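Cytolethal distending toxin protein B (Haemophilus ducreyi, PDB 1SR4) is the DNase I-like subunit of a bacterial genotoxin and probably damages the DNA of host cells by cutting it. Local coordinates at residues Ile127-Thr131 and Asp132-Thr136. Sequence-based numbering, arbitrary orientation.
Sequences IRIGT and DVFFT
Ile127 and Phe134 form a hydrogen-bonded antiparallel pair, with Ile127 N 2.9 Å from Phe134 O and Phe134 N 2.8 Å from Ile127 O. Nearer the bend, Ile129 N meets Asp132 O almost head-on (C=O...N angle 168°), whereas the return bond, Asp132 N to Ile129 O at 3.1 Å, comes in from above the carbonyl plane and closes a type II' turn. Gly130 takes the positive phi of the first corner. This tight beta hairpin, whose loop is just Gly130 and Thr131, illustrates how well a type II' turn with glycine at its first corner suits a two-residue connection; it places two neighbouring strands in one of the two sheets of the DNase I-like sandwich, and on its outer flanks run strands 108-112 and 171-175. Water knits the turn further: one molecule donates to both Ile129 O and Asp132 OD2, and a second lies between Thr131 OG1 and Asp132 OD1. Asp132 CG sits beside its own backbone N (chi1 -55°), which holds the carboxylate over the turn where both waters reach it. Arg128 bends at chi3 (72°) and sends NH1 back to Gly130 O, 2.9 Å away and close to the guanidinium plane, while NE makes a salt bridge with Glu108. Apolar contact divides between the sheet faces. On one, Arg128 CB and CG lie 4.0 Å from Val133 CG2; on the other, Ile129 CG1 approaches Phe134 CE2 obliquely, and the Phe134 ring also meets Phe5 edge-to-face.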
loop_
_atom_site.group_PDB
_atom_site.type_symbol
_atom_site.label_atom_id
_atom_site.label_comp_id
_atom_site.label_asym_id
_atom_site.label_seq_id
_atom_site.Cartn_x
_atom_site.Cartn_y
_atom_site.Cartn_z
ATOM N N ILE B 127 7.062 15.895 -12.988
ATOM C CA ILE B 127 6.279 17.108 -12.877
ATOM C C ILE B 127 6.948 18.091 -11.931
ATOM O O ILE B 127 7.596 17.719 -10.935
ATOM C CB ILE B 127 4.849 16.835 -12.350
ATOM C CG1 ILE B 127 4.927 16.166 -10.970
ATOM C CG2 ILE B 127 4.072 15.992 -13.358
ATOM C CD1 ILE B 127 3.581 15.970 -10.282
ATOM N N ARG B 128 6.807 19.362 -12.273
ATOM C CA ARG B 128 7.349 20.416 -11.457
ATOM C C ARG B 128 6.205 21.081 -10.703
ATOM O O ARG B 128 5.132 21.321 -11.260
ATOM C CB ARG B 128 8.051 21.457 -12.335
ATOM C CG ARG B 128 8.468 22.699 -11.564
ATOM C CD ARG B 128 9.344 23.626 -12.404
ATOM N NE ARG B 128 8.652 24.343 -13.485
ATOM C CZ ARG B 128 7.779 25.337 -13.313
ATOM N NH1 ARG B 128 7.450 25.758 -12.095
ATOM N NH2 ARG B 128 7.262 25.948 -14.373
ATOM N N ILE B 129 6.430 21.343 -9.424
ATOM C CA ILE B 129 5.468 22.059 -8.598
ATOM C C ILE B 129 6.348 23.171 -8.048
ATOM O O ILE B 129 7.211 22.925 -7.196
ATOM C CB ILE B 129 4.941 21.243 -7.390
ATOM C CG1 ILE B 129 4.220 19.971 -7.851
ATOM C CG2 ILE B 129 3.969 22.109 -6.580
ATOM C CD1 ILE B 129 3.063 20.240 -8.766
ATOM N N GLY B 130 6.153 24.388 -8.546
ATOM C CA GLY B 130 6.975 25.490 -8.077
ATOM C C GLY B 130 8.433 25.246 -8.439
ATOM O O GLY B 130 8.761 25.051 -9.608
ATOM N N THR B 131 9.313 25.251 -7.445
ATOM C CA THR B 131 10.734 25.036 -7.693
ATOM C C THR B 131 11.231 23.606 -7.424
ATOM O O THR B 131 12.438 23.375 -7.314
ATOM C CB THR B 131 11.573 26.000 -6.851
ATOM O OG1 THR B 131 11.246 25.819 -5.466
ATOM C CG2 THR B 131 11.288 27.447 -7.257
ATOM N N ASP B 132 10.308 22.651 -7.316
ATOM C CA ASP B 132 10.683 21.254 -7.071
ATOM C C ASP B 132 10.152 20.374 -8.209
ATOM O O ASP B 132 8.988 20.496 -8.621
ATOM C CB ASP B 132 10.110 20.780 -5.736
ATOM C CG ASP B 132 10.522 21.665 -4.581
ATOM O OD1 ASP B 132 11.732 21.715 -4.260
ATOM O OD2 ASP B 132 9.629 22.316 -4.002
ATOM N N VAL B 133 11.004 19.486 -8.708
ATOM C CA VAL B 133 10.635 18.613 -9.814
ATOM C C VAL B 133 10.720 17.167 -9.356
ATOM O O VAL B 133 11.710 16.763 -8.744
ATOM C CB VAL B 133 11.572 18.841 -11.014
ATOM C CG1 VAL B 133 11.014 18.142 -12.262
ATOM C CG2 VAL B 133 11.719 20.346 -11.264
ATOM N N PHE B 134 9.677 16.397 -9.667
ATOM C CA PHE B 134 9.580 15.002 -9.248
ATOM C C PHE B 134 9.433 14.040 -10.418
ATOM O O PHE B 134 8.501 14.152 -11.197
ATOM C CB PHE B 134 8.370 14.865 -8.318
ATOM C CG PHE B 134 8.396 15.802 -7.134
ATOM C CD1 PHE B 134 9.026 15.428 -5.944
ATOM C CD2 PHE B 134 7.776 17.047 -7.202
ATOM C CE1 PHE B 134 9.034 16.281 -4.834
ATOM C CE2 PHE B 134 7.768 17.915 -6.104
ATOM C CZ PHE B 134 8.399 17.533 -4.913
ATOM N N PHE B 135 10.346 13.078 -10.528
ATOM C CA PHE B 135 10.307 12.093 -11.614
ATOM C C PHE B 135 10.009 10.667 -11.139
ATOM O O PHE B 135 10.378 10.276 -10.032
ATOM C CB PHE B 135 11.665 12.030 -12.334
ATOM C CG PHE B 135 12.027 13.267 -13.105
ATOM C CD1 PHE B 135 11.722 13.367 -14.461
ATOM C CD2 PHE B 135 12.704 14.317 -12.487
ATOM C CE1 PHE B 135 12.088 14.496 -15.193
ATOM C CE2 PHE B 135 13.080 15.451 -13.198
ATOM C CZ PHE B 135 12.775 15.546 -14.556
ATOM N N THR B 136 9.366 9.899 -12.010
ATOM C CA THR B 136 9.097 8.493 -11.765
ATOM C C THR B 136 9.948 7.758 -12.821
ATOM O O THR B 136 9.963 8.143 -13.987
ATOM C CB THR B 136 7.577 8.119 -11.956
ATOM O OG1 THR B 136 7.404 6.711 -11.744
ATOM C CG2 THR B 136 7.090 8.444 -13.365
HETATM O O HOH W 1 7.256 23.203 -4.700
HETATM O O HOH W 2 12.673 24.205 -4.006
#